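Local coordinates for Alr3699 protein (Nostoc sp., PDB 4XSP), which belongs to the GT-B glycosyltransferase clan, with two Rossmann-like domains and UDP bound in the C-terminal one, facing the cleft, at residues G210-L215 and Q278-C283; R214-K219 and F245-Y250. All coordinates share one frame; numbering follows the deposited sequence.

Interaction 1: G210-L215 and Q278-C283. With UDP (uridine-5'-diphosphate), chain D.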
ATOM      1  N   GLY B 210      24.294  34.083 -19.298  1.00 40.05           N
ATOM      2  CA  GLY B 210      23.966  32.678 -19.534  1.00 36.11           C
ATOM      3  C   GLY B 210      22.801  32.263 -18.680  1.00 37.91           C
ATOM      4  O   GLY B 210      22.708  32.655 -17.523  1.00 36.81           O
ATOM      5  N   HIS B 211      21.878  31.502 -19.278  1.00 39.36           N
ATOM      6  CA  HIS B 211      20.714  30.991 -18.588  1.00 36.09           C
ATOM      7  C   HIS B 211      20.719  29.499 -18.770  1.00 36.73           C
ATOM      8  O   HIS B 211      20.730  29.008 -19.899  1.00 37.42           O
ATOM      9  CB  HIS B 211      19.447  31.580 -19.185  1.00 39.14           C
ATOM     10  CG  HIS B 211      18.280  31.521 -18.268  1.00 35.92           C
ATOM     11  ND1 HIS B 211      17.539  30.375 -18.083  1.00 37.06           N
ATOM     12  CD2 HIS B 211      17.723  32.462 -17.481  1.00 35.53           C
ATOM     13  CE1 HIS B 211      16.594  30.603 -17.203  1.00 32.63           C
ATOM     14  NE2 HIS B 211      16.671  31.868 -16.835  1.00 38.03           N
ATOM     15  N   PHE B 212      20.737  28.774 -17.660  1.00 34.97           N
ATOM     16  CA  PHE B 212      20.995  27.331 -17.701  1.00 37.78           C
ATOM     17  C   PHE B 212      19.841  26.634 -17.031  1.00 41.42           C
ATOM     18  O   PHE B 212      19.787  26.505 -15.812  1.00 45.38           O
ATOM     19  CB  PHE B 212      22.325  26.979 -17.043  1.00 31.25           C
ATOM     20  CG  PHE B 212      23.482  27.567 -17.737  1.00 30.10           C
ATOM     21  CD1 PHE B 212      23.782  28.910 -17.564  1.00 29.49           C
ATOM     22  CD2 PHE B 212      24.246  26.804 -18.613  1.00 28.12           C
ATOM     23  CE1 PHE B 212      24.862  29.478 -18.227  1.00 29.53           C
ATOM     24  CE2 PHE B 212      25.330  27.364 -19.285  1.00 28.54           C
ATOM     25  CZ  PHE B 212      25.645  28.707 -19.069  1.00 28.49           C
ATOM     26  N   SER B 213      18.874  26.251 -17.843  1.00 47.89           N
ATOM     27  CA  SER B 213      17.637  25.681 -17.331  1.00 50.33           C
ATOM     28  C   SER B 213      16.820  25.102 -18.464  1.00 50.29           C
ATOM     29  O   SER B 213      16.844  25.615 -19.582  1.00 52.16           O
ATOM     30  CB  SER B 213      16.816  26.744 -16.619  1.00 49.47           C
ATOM     31  OG  SER B 213      15.578  26.191 -16.248  1.00 52.23           O
ATOM     32  N   ARG B 214      16.103  24.029 -18.181  1.00 49.10           N
ATOM     33  CA  ARG B 214      15.113  23.558 -19.122  1.00 51.39           C
ATOM     34  C   ARG B 214      14.092  24.688 -19.356  1.00 47.22           C
ATOM     35  O   ARG B 214      13.737  25.449 -18.447  1.00 38.51           O
ATOM     36  CB  ARG B 214      14.451  22.266 -18.631  1.00 57.21           C
ATOM     37  CG  ARG B 214      13.607  22.423 -17.383  1.00 63.05           C
ATOM     38  CD  ARG B 214      13.779  21.225 -16.459  1.00 70.40           C
ATOM     39  NE  ARG B 214      12.663  21.119 -15.522  1.00 82.56           N
ATOM     40  CZ  ARG B 214      12.436  21.936 -14.493  1.00 85.73           C
ATOM     41  NH1 ARG B 214      13.243  22.957 -14.218  1.00 87.86           N
ATOM     42  NH2 ARG B 214      11.381  21.723 -13.728  1.00 91.81           N
ATOM     43  N   LEU B 215      13.654  24.800 -20.601  1.00 49.11           N
ATOM     44  CA  LEU B 215      12.748  25.873 -21.003  1.00 50.02           C
ATOM     45  C   LEU B 215      11.342  25.581 -20.446  1.00 49.04           C
ATOM     46  O   LEU B 215      10.654  24.627 -20.837  1.00 44.80           O
ATOM     47  CB  LEU B 215      12.738  26.034 -22.525  1.00 49.79           C
ATOM     48  CG  LEU B 215      14.123  26.187 -23.184  1.00 50.98           C
ATOM     49  CD1 LEU B 215      14.023  26.145 -24.700  1.00 50.58           C
ATOM     50  CD2 LEU B 215      14.780  27.479 -22.729  1.00 50.58           C
ATOM     51  N   GLN B 278      31.927  24.528 -18.716  1.00 31.57           N
ATOM     52  CA  GLN B 278      32.656  25.207 -19.805  1.00 32.02           C
ATOM     53  C   GLN B 278      31.836  26.328 -20.405  1.00 31.36           C
ATOM     54  O   GLN B 278      32.343  27.429 -20.655  1.00 31.07           O
ATOM     55  CB  GLN B 278      33.047  24.225 -20.908  1.00 34.94           C
ATOM     56  CG  GLN B 278      34.119  23.233 -20.479  1.00 36.33           C
ATOM     57  CD  GLN B 278      33.602  22.252 -19.462  1.00 39.59           C
ATOM     58  OE1 GLN B 278      32.432  21.860 -19.498  1.00 39.65           O
ATOM     59  NE2 GLN B 278      34.452  21.870 -18.529  1.00 39.80           N
ATOM     60  N   LEU B 279      30.559  26.058 -20.641  1.00 34.45           N
ATOM     61  CA  LEU B 279      29.675  27.100 -21.167  1.00 35.17           C
ATOM     62  C   LEU B 279      29.485  28.240 -20.172  1.00 34.75           C
ATOM     63  O   LEU B 279      29.381  29.402 -20.576  1.00 33.99           O
ATOM     64  CB  LEU B 279      28.325  26.521 -21.563  1.00 36.58           C
ATOM     65  CG  LEU B 279      28.317  25.612 -22.797  1.00 37.92           C
ATOM     66  CD1 LEU B 279      27.089  24.723 -22.815  1.00 39.81           C
ATOM     67  CD2 LEU B 279      28.373  26.461 -24.054  1.00 38.03           C
ATOM     68  N   MET B 280      29.423  27.922 -18.878  1.00 32.76           N
ATOM     69  CA  MET B 280      29.271  28.969 -17.852  1.00 30.88           C
ATOM     70  C   MET B 280      30.519  29.882 -17.808  1.00 28.28           C
ATOM     71  O   MET B 280      30.424  31.112 -17.631  1.00 26.25           O
ATOM     72  CB  MET B 280      29.057  28.329 -16.477  1.00 31.69           C
ATOM     73  CG  MET B 280      27.685  27.725 -16.207  1.00 28.84           C
ATOM     74  SD  MET B 280      27.486  27.070 -14.507  1.00 19.57           S
ATOM     75  CE  MET B 280      25.708  27.154 -14.325  1.00 28.23           C
ATOM     76  N   ALA B 281      31.685  29.256 -17.976  1.00 28.25           N
ATOM     77  CA  ALA B 281      32.971  29.944 -17.990  1.00 29.61           C
ATOM     78  C   ALA B 281      33.053  30.921 -19.157  1.00 31.92           C
ATOM     79  O   ALA B 281      33.670  31.977 -19.054  1.00 37.68           O
ATOM     80  CB  ALA B 281      34.109  28.922 -18.112  1.00 30.39           C
ATOM     81  N   ALA B 282      32.415  30.567 -20.265  1.00 34.48           N
ATOM     82  CA  ALA B 282      32.325  31.454 -21.421  1.00 34.18           C
ATOM     83  C   ALA B 282      31.366  32.636 -21.216  1.00 32.73           C
ATOM     84  O   ALA B 282      31.393  33.595 -21.998  1.00 34.24           O
ATOM     85  CB  ALA B 282      31.955  30.657 -22.673  1.00 36.77           C
ATOM     86  N   CYS B 283      30.570  32.620 -20.154  1.00 30.66           N
ATOM     87  CA  CYS B 283      29.664  33.719 -19.886  1.00 30.51           C
ATOM     88  C   CYS B 283      30.332  34.797 -19.047  1.00 35.95           C
ATOM     89  O   CYS B 283      31.423  34.590 -18.534  1.00 40.87           O
ATOM     90  CB  CYS B 283      28.434  33.230 -19.150  1.00 34.81           C
ATOM     91  SG  CYS B 283      27.384  32.094 -20.068  1.00 38.60           S
TER
HETATM   92  N1  UDP D 401      21.514  21.092 -16.822  1.00 33.88           N
HETATM   93  C2  UDP D 401      22.218  20.371 -17.805  1.00 35.90           C
HETATM   94  N3  UDP D 401      22.113  20.707 -19.103  1.00 41.50           N
HETATM   95  C4  UDP D 401      21.301  21.718 -19.496  1.00 41.73           C
HETATM   96  C5  UDP D 401      20.567  22.439 -18.546  1.00 38.44           C
HETATM   97  C6  UDP D 401      20.702  22.101 -17.197  1.00 37.07           C
HETATM   98  O2  UDP D 401      22.972  19.421 -17.505  1.00 36.96           O
HETATM   99  O4  UDP D 401      21.223  21.987 -20.713  1.00 40.35           O
HETATM  100  C1' UDP D 401      21.652  20.740 -15.397  1.00 36.57           C
HETATM  101  C2' UDP D 401      22.265  21.844 -14.521  1.00 37.66           C
HETATM  102  O2' UDP D 401      23.704  21.893 -14.627  1.00 32.54           O
HETATM  103  C3' UDP D 401      21.785  21.452 -13.134  1.00 38.32           C
HETATM  104  C4' UDP D 401      20.416  20.815 -13.412  1.00 38.19           C
HETATM  105  O4' UDP D 401      20.401  20.465 -14.765  1.00 37.09           O
HETATM  106  O3' UDP D 401      22.712  20.509 -12.552  1.00 37.19           O
HETATM  107  C5' UDP D 401      19.257  21.783 -13.233  1.00 37.04           C
HETATM  108  O5' UDP D 401      19.134  21.950 -11.834  1.00 36.94           O
HETATM  109  PA  UDP D 401      18.354  23.170 -11.149  1.00 39.38           P
HETATM  110  O1A UDP D 401      19.114  24.446 -11.493  1.00 41.76           O
HETATM  111  O2A UDP D 401      18.323  22.839  -9.677  1.00 36.47           O
HETATM  112  O3A UDP D 401      16.894  23.153 -11.886  1.00 47.49           O
HETATM  113  PB  UDP D 401      15.525  22.398 -11.380  1.00 52.82           P
HETATM  114  O1B UDP D 401      14.449  23.076 -12.168  1.00 58.36           O
HETATM  115  O2B UDP D 401      15.443  22.723  -9.904  1.00 56.98           O
HETATM  116  O3B UDP D 401      15.756  20.952 -11.730  1.00 52.80           O
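The thiol sulfur of Cys283 sits between the backbone of Gly210 and the ring of Phe212. SG lies 3.5 Å from Gly210 CA, an approach that the missing side chain of the glycine permits. Toward Phe212 it comes in at the ring's edge, 3.9 Å from CZ, as a sulfur-aromatic contact. Leu279 also lies near the ring plane, but at the CE2 side, its CB 3.9 Å from Phe212 CE2. Met280 instead lies over a face: its CG makes a CH-pi contact with Phe212, 3.9 Å from the ring centroid and 18° off the normal. Beyond CG the methionine chain is extended, and SD stands above the same face, 5.0 Å from that centroid, in a long Met-aromatic contact. This is the sheet-helix packing of the Rossmann-like C-terminal domain in a GT-B protein: strand 207-212, inside the parallel sheet, is covered by helix 276-281, part of the crossover from strand 267-271 to strand 285-288. Val299 touches both Phe212 and Met280, and Glu302, which touches Met280, hydrogen-bonds to UDP. Past the strand, Ser213 OG donates to Arg214 O at 3.0 Å, tilted 27° from the carbonyl plane. The guanidinium of Arg214, poorly ordered, reaches the terminal phosphate of UDP, with O3B over one face; its closest approach there is too short to be trusted.

Interaction 2: R214-K219 and F245-Y250. With UDP (uridine-5'-diphosphate), chain D.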
ATOM      1  N   ARG B 214      16.103  24.029 -18.181  1.00 49.10           N
ATOM      2  CA  ARG B 214      15.113  23.558 -19.122  1.00 51.39           C
ATOM      3  C   ARG B 214      14.092  24.688 -19.356  1.00 47.22           C
ATOM      4  O   ARG B 214      13.737  25.449 -18.447  1.00 38.51           O
ATOM      5  CB  ARG B 214      14.451  22.266 -18.631  1.00 57.21           C
ATOM      6  CG  ARG B 214      13.607  22.423 -17.383  1.00 63.05           C
ATOM      7  CD  ARG B 214      13.779  21.225 -16.459  1.00 70.40           C
ATOM      8  NE  ARG B 214      12.663  21.119 -15.522  1.00 82.56           N
ATOM      9  CZ  ARG B 214      12.436  21.936 -14.493  1.00 85.73           C
ATOM     10  NH1 ARG B 214      13.243  22.957 -14.218  1.00 87.86           N
ATOM     11  NH2 ARG B 214      11.381  21.723 -13.728  1.00 91.81           N
ATOM     12  N   LEU B 215      13.654  24.800 -20.601  1.00 49.11           N
ATOM     13  CA  LEU B 215      12.748  25.873 -21.003  1.00 50.02           C
ATOM     14  C   LEU B 215      11.342  25.581 -20.446  1.00 49.04           C
ATOM     15  O   LEU B 215      10.654  24.627 -20.837  1.00 44.80           O
ATOM     16  CB  LEU B 215      12.738  26.034 -22.525  1.00 49.79           C
ATOM     17  CG  LEU B 215      14.123  26.187 -23.184  1.00 50.98           C
ATOM     18  CD1 LEU B 215      14.023  26.145 -24.700  1.00 50.58           C
ATOM     19  CD2 LEU B 215      14.780  27.479 -22.729  1.00 50.58           C
ATOM     20  N   SER B 216      10.945  26.412 -19.503  1.00 49.24           N
ATOM     21  CA  SER B 216       9.676  26.270 -18.872  1.00 51.90           C
ATOM     22  C   SER B 216       9.313  27.626 -18.299  1.00 54.66           C
ATOM     23  O   SER B 216      10.185  28.340 -17.827  1.00 55.74           O
ATOM     24  CB  SER B 216       9.768  25.215 -17.786  1.00 55.60           C
ATOM     25  OG  SER B 216       8.669  25.310 -16.923  1.00 63.99           O
ATOM     26  N   PRO B 217       8.023  27.988 -18.345  1.00 58.84           N
ATOM     27  CA  PRO B 217       7.545  29.305 -17.913  1.00 56.90           C
ATOM     28  C   PRO B 217       7.989  29.702 -16.510  1.00 53.34           C
ATOM     29  O   PRO B 217       8.330  30.874 -16.262  1.00 47.89           O
ATOM     30  CB  PRO B 217       6.012  29.153 -17.946  1.00 60.56           C
ATOM     31  CG  PRO B 217       5.752  28.070 -18.930  1.00 60.86           C
ATOM     32  CD  PRO B 217       6.922  27.135 -18.852  1.00 62.13           C
ATOM     33  N   TRP B 218       7.983  28.736 -15.594  1.00 53.74           N
ATOM     34  CA  TRP B 218       8.359  29.024 -14.221  1.00 53.60           C
ATOM     35  C   TRP B 218       9.875  29.232 -14.083  1.00 48.13           C
ATOM     36  O   TRP B 218      10.312  29.736 -13.076  1.00 43.57           O
ATOM     37  CB  TRP B 218       7.782  27.981 -13.255  1.00 60.35           C
ATOM     38  CG  TRP B 218       8.514  26.667 -13.162  1.00 75.25           C
ATOM     39  CD1 TRP B 218       8.505  25.648 -14.072  1.00 77.95           C
ATOM     40  CD2 TRP B 218       9.339  26.221 -12.067  1.00 85.52           C
ATOM     41  NE1 TRP B 218       9.289  24.600 -13.622  1.00 81.10           N
ATOM     42  CE2 TRP B 218       9.810  24.928 -12.394  1.00 83.88           C
ATOM     43  CE3 TRP B 218       9.736  26.798 -10.845  1.00 85.17           C
ATOM     44  CZ2 TRP B 218      10.656  24.201 -11.535  1.00 87.37           C
ATOM     45  CZ3 TRP B 218      10.575  26.071  -9.995  1.00 87.04           C
ATOM     46  CH2 TRP B 218      11.023  24.788 -10.345  1.00 86.09           C
ATOM     47  N   LYS B 219      10.649  28.903 -15.127  1.00 47.14           N
ATOM     48  CA  LYS B 219      12.096  29.183 -15.176  1.00 49.40           C
ATOM     49  C   LYS B 219      12.412  30.596 -15.682  1.00 49.44           C
ATOM     50  O   LYS B 219      13.552  31.061 -15.567  1.00 52.64           O
ATOM     51  CB  LYS B 219      12.830  28.165 -16.057  1.00 49.40           C
ATOM     52  CG  LYS B 219      12.517  26.711 -15.751  1.00 52.73           C
ATOM     53  CD  LYS B 219      12.562  26.389 -14.268  1.00 53.91           C
ATOM     54  CE  LYS B 219      13.960  26.469 -13.683  1.00 55.81           C
ATOM     55  NZ  LYS B 219      13.843  26.536 -12.203  1.00 59.43           N
ATOM     56  N   PHE B 245       8.652  18.381 -22.074  1.00 89.34           N
ATOM     57  CA  PHE B 245       7.443  17.813 -22.699  1.00 90.86           C
ATOM     58  C   PHE B 245       6.213  18.586 -22.218  1.00 86.80           C
ATOM     59  O   PHE B 245       5.884  18.572 -21.029  1.00 85.79           O
ATOM     60  CB  PHE B 245       7.313  16.295 -22.399  1.00 92.85           C
ATOM     61  CG  PHE B 245       5.951  15.690 -22.742  1.00 98.22           C
ATOM     62  CD1 PHE B 245       5.620  15.341 -24.061  1.00 93.25           C
ATOM     63  CD2 PHE B 245       5.009  15.437 -21.736  1.00 96.96           C
ATOM     64  CE1 PHE B 245       4.379  14.785 -24.357  1.00 85.51           C
ATOM     65  CE2 PHE B 245       3.772  14.875 -22.037  1.00 92.55           C
ATOM     66  CZ  PHE B 245       3.459  14.553 -23.348  1.00 90.24           C
ATOM     67  N   GLY B 246       5.567  19.287 -23.149  1.00 80.02           N
ATOM     68  CA  GLY B 246       4.364  20.048 -22.852  1.00 76.78           C
ATOM     69  C   GLY B 246       4.572  21.548 -22.788  1.00 76.88           C
ATOM     70  O   GLY B 246       3.610  22.293 -22.603  1.00 75.29           O
ATOM     71  N   GLU B 247       5.815  22.002 -22.947  1.00 75.98           N
ATOM     72  CA  GLU B 247       6.123  23.428 -22.858  1.00 73.82           C
ATOM     73  C   GLU B 247       6.393  24.080 -24.205  1.00 70.51           C
ATOM     74  O   GLU B 247       6.840  25.225 -24.245  1.00 70.07           O
ATOM     75  CB  GLU B 247       7.321  23.648 -21.927  1.00 75.84           C
ATOM     76  CG  GLU B 247       7.094  23.145 -20.514  1.00 78.47           C
ATOM     77  CD  GLU B 247       5.786  23.640 -19.931  1.00 83.11           C
ATOM     78  OE1 GLU B 247       5.321  24.739 -20.322  1.00 84.17           O
ATOM     79  OE2 GLU B 247       5.218  22.922 -19.085  1.00 83.82           O
ATOM     80  N   GLN B 248       6.101  23.377 -25.300  1.00 67.98           N
ATOM     81  CA  GLN B 248       6.397  23.885 -26.652  1.00 67.60           C
ATOM     82  C   GLN B 248       5.612  25.151 -27.030  1.00 62.95           C
ATOM     83  O   GLN B 248       6.007  25.868 -27.954  1.00 55.36           O
ATOM     84  CB  GLN B 248       6.164  22.800 -27.715  1.00 73.70           C
ATOM     85  CG  GLN B 248       7.131  21.633 -27.596  1.00 77.89           C
ATOM     86  CD  GLN B 248       8.575  22.088 -27.752  1.00 77.91           C
ATOM     87  OE1 GLN B 248       8.872  22.938 -28.587  1.00 84.98           O
ATOM     88  NE2 GLN B 248       9.467  21.562 -26.915  1.00 74.05           N
ATOM     89  N   ASP B 249       4.505  25.399 -26.332  1.00 61.54           N
ATOM     90  CA  ASP B 249       3.824  26.678 -26.408  1.00 65.82           C
ATOM     91  C   ASP B 249       4.737  27.766 -25.878  1.00 66.95           C
ATOM     92  O   ASP B 249       4.875  28.832 -26.497  1.00 66.17           O
ATOM     93  CB  ASP B 249       2.517  26.660 -25.609  1.00 64.74           C
ATOM     94  CG  ASP B 249       1.429  25.847 -26.296  1.00 68.54           C
ATOM     95  OD1 ASP B 249       1.676  25.351 -27.415  1.00 60.17           O
ATOM     96  OD2 ASP B 249       0.328  25.700 -25.722  1.00 69.39           O
ATOM     97  N   TYR B 250       5.360  27.494 -24.734  1.00 62.37           N
ATOM     98  CA  TYR B 250       6.274  28.452 -24.118  1.00 60.25           C
ATOM     99  C   TYR B 250       7.472  28.767 -25.018  1.00 59.13           C
ATOM    100  O   TYR B 250       7.790  29.932 -25.263  1.00 56.90           O
ATOM    101  CB  TYR B 250       6.749  27.926 -22.765  1.00 63.12           C
ATOM    102  CG  TYR B 250       7.688  28.864 -22.063  1.00 60.04           C
ATOM    103  CD1 TYR B 250       7.255  30.123 -21.667  1.00 58.35           C
ATOM    104  CD2 TYR B 250       9.014  28.496 -21.792  1.00 58.24           C
ATOM    105  CE1 TYR B 250       8.106  30.998 -21.023  1.00 58.51           C
ATOM    106  CE2 TYR B 250       9.876  29.365 -21.141  1.00 57.36           C
ATOM    107  CZ  TYR B 250       9.414  30.616 -20.763  1.00 56.65           C
ATOM    108  OH  TYR B 250      10.235  31.494 -20.118  1.00 51.29           O
TER
HETATM  109  N1  UDP D 401      21.514  21.092 -16.822  1.00 33.88           N
HETATM  110  C2  UDP D 401      22.218  20.371 -17.805  1.00 35.90           C
HETATM  111  N3  UDP D 401      22.113  20.707 -19.103  1.00 41.50           N
HETATM  112  C4  UDP D 401      21.301  21.718 -19.496  1.00 41.73           C
HETATM  113  C5  UDP D 401      20.567  22.439 -18.546  1.00 38.44           C
HETATM  114  C6  UDP D 401      20.702  22.101 -17.197  1.00 37.07           C
HETATM  115  O2  UDP D 401      22.972  19.421 -17.505  1.00 36.96           O
HETATM  116  O4  UDP D 401      21.223  21.987 -20.713  1.00 40.35           O
HETATM  117  C1' UDP D 401      21.652  20.740 -15.397  1.00 36.57           C
HETATM  118  C2' UDP D 401      22.265  21.844 -14.521  1.00 37.66           C
HETATM  119  O2' UDP D 401      23.704  21.893 -14.627  1.00 32.54           O
HETATM  120  C3' UDP D 401      21.785  21.452 -13.134  1.00 38.32           C
HETATM  121  C4' UDP D 401      20.416  20.815 -13.412  1.00 38.19           C
HETATM  122  O4' UDP D 401      20.401  20.465 -14.765  1.00 37.09           O
HETATM  123  O3' UDP D 401      22.712  20.509 -12.552  1.00 37.19           O
HETATM  124  C5' UDP D 401      19.257  21.783 -13.233  1.00 37.04           C
HETATM  125  O5' UDP D 401      19.134  21.950 -11.834  1.00 36.94           O
HETATM  126  PA  UDP D 401      18.354  23.170 -11.149  1.00 39.38           P
HETATM  127  O1A UDP D 401      19.114  24.446 -11.493  1.00 41.76           O
HETATM  128  O2A UDP D 401      18.323  22.839  -9.677  1.00 36.47           O
HETATM  129  O3A UDP D 401      16.894  23.153 -11.886  1.00 47.49           O
HETATM  130  PB  UDP D 401      15.525  22.398 -11.380  1.00 52.82           P
HETATM  131  O1B UDP D 401      14.449  23.076 -12.168  1.00 58.36           O
HETATM  132  O2B UDP D 401      15.443  22.723  -9.904  1.00 56.98           O
HETATM  133  O3B UDP D 401      15.756  20.952 -11.730  1.00 52.80           O
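Tyr250 turns its CG directly away from its own backbone N (chi1 -180°), which carries the ring out from the start of helix 248-261 and under Pro217, while Glu247 sets CG opposite its carbonyl carbon (chi1 -60°) and then bends at chi2, bringing its carboxylate across the same proline, at its CD. The Tyr250 ring receives the Ser216-Pro217 peptide on one face. Pro217 N stands 3.5 Å above the ring plane and over its centre, and Pro217 CA makes a CH-pi contact, 3.7 Å from the Tyr250 centroid and 15° off the normal. On the same face Ser216 C comes within 3.4 Å of Tyr250 CE2, and Pro217 CD rests 3.7 Å from Tyr250 CG. Glu247, at the N-cap position of the helix, leans its CB on Leu215 O at 3.6 Å and brings OE1 to 3.2 Å from Pro217 CD. The loop joins strand 207-212 to helix 221-228 at the C-terminal ends of the parallel strands, the usual nucleotide-binding side of a Rossmann-like domain. A short 3-10 turn, with Lys219 N bonded to Ser216 O at 2.8 Å, shapes it. There Lys219 CD lies over the centre of the Trp218 ring, and Lys219 NZ, salt-bridged to Glu294, stands 3.5 Å from UDP O1B. Tyr250 OH hydrogen-bonds to His222 ND1 just after the loop, so the ring is tethered at its far end. With no hydrogen bond between the two segments, what joins them is mainly dispersion and CH-pi contact, with the Glu247 carboxylate set against the proline CD; proline, whose nitrogen carries no hydrogen, can lay its amide flat on the aromatic face without burying an N-H donor there.

Both contacts begin from the same run of chain, strand 207-212 and the loop that follows it, sharing Arg214 and Leu215, and their centres are about 17 Å apart. Interaction 1 is wholly buried and packs sulfur and hydrocarbon side chains between a helix and the sheet; interaction 2 is still largely buried, but nearer the surface, with partly exposed Pro217 and Glu247 taking part and backbone atoms doing much of the touching. Each is built around one aromatic ring, supplied by the strand in the first and by the helix in the second. Between them, Ser213 packs against Lys219, and the side chains of Arg214 and Lys219 point from this chain toward the terminal phosphate of UDP.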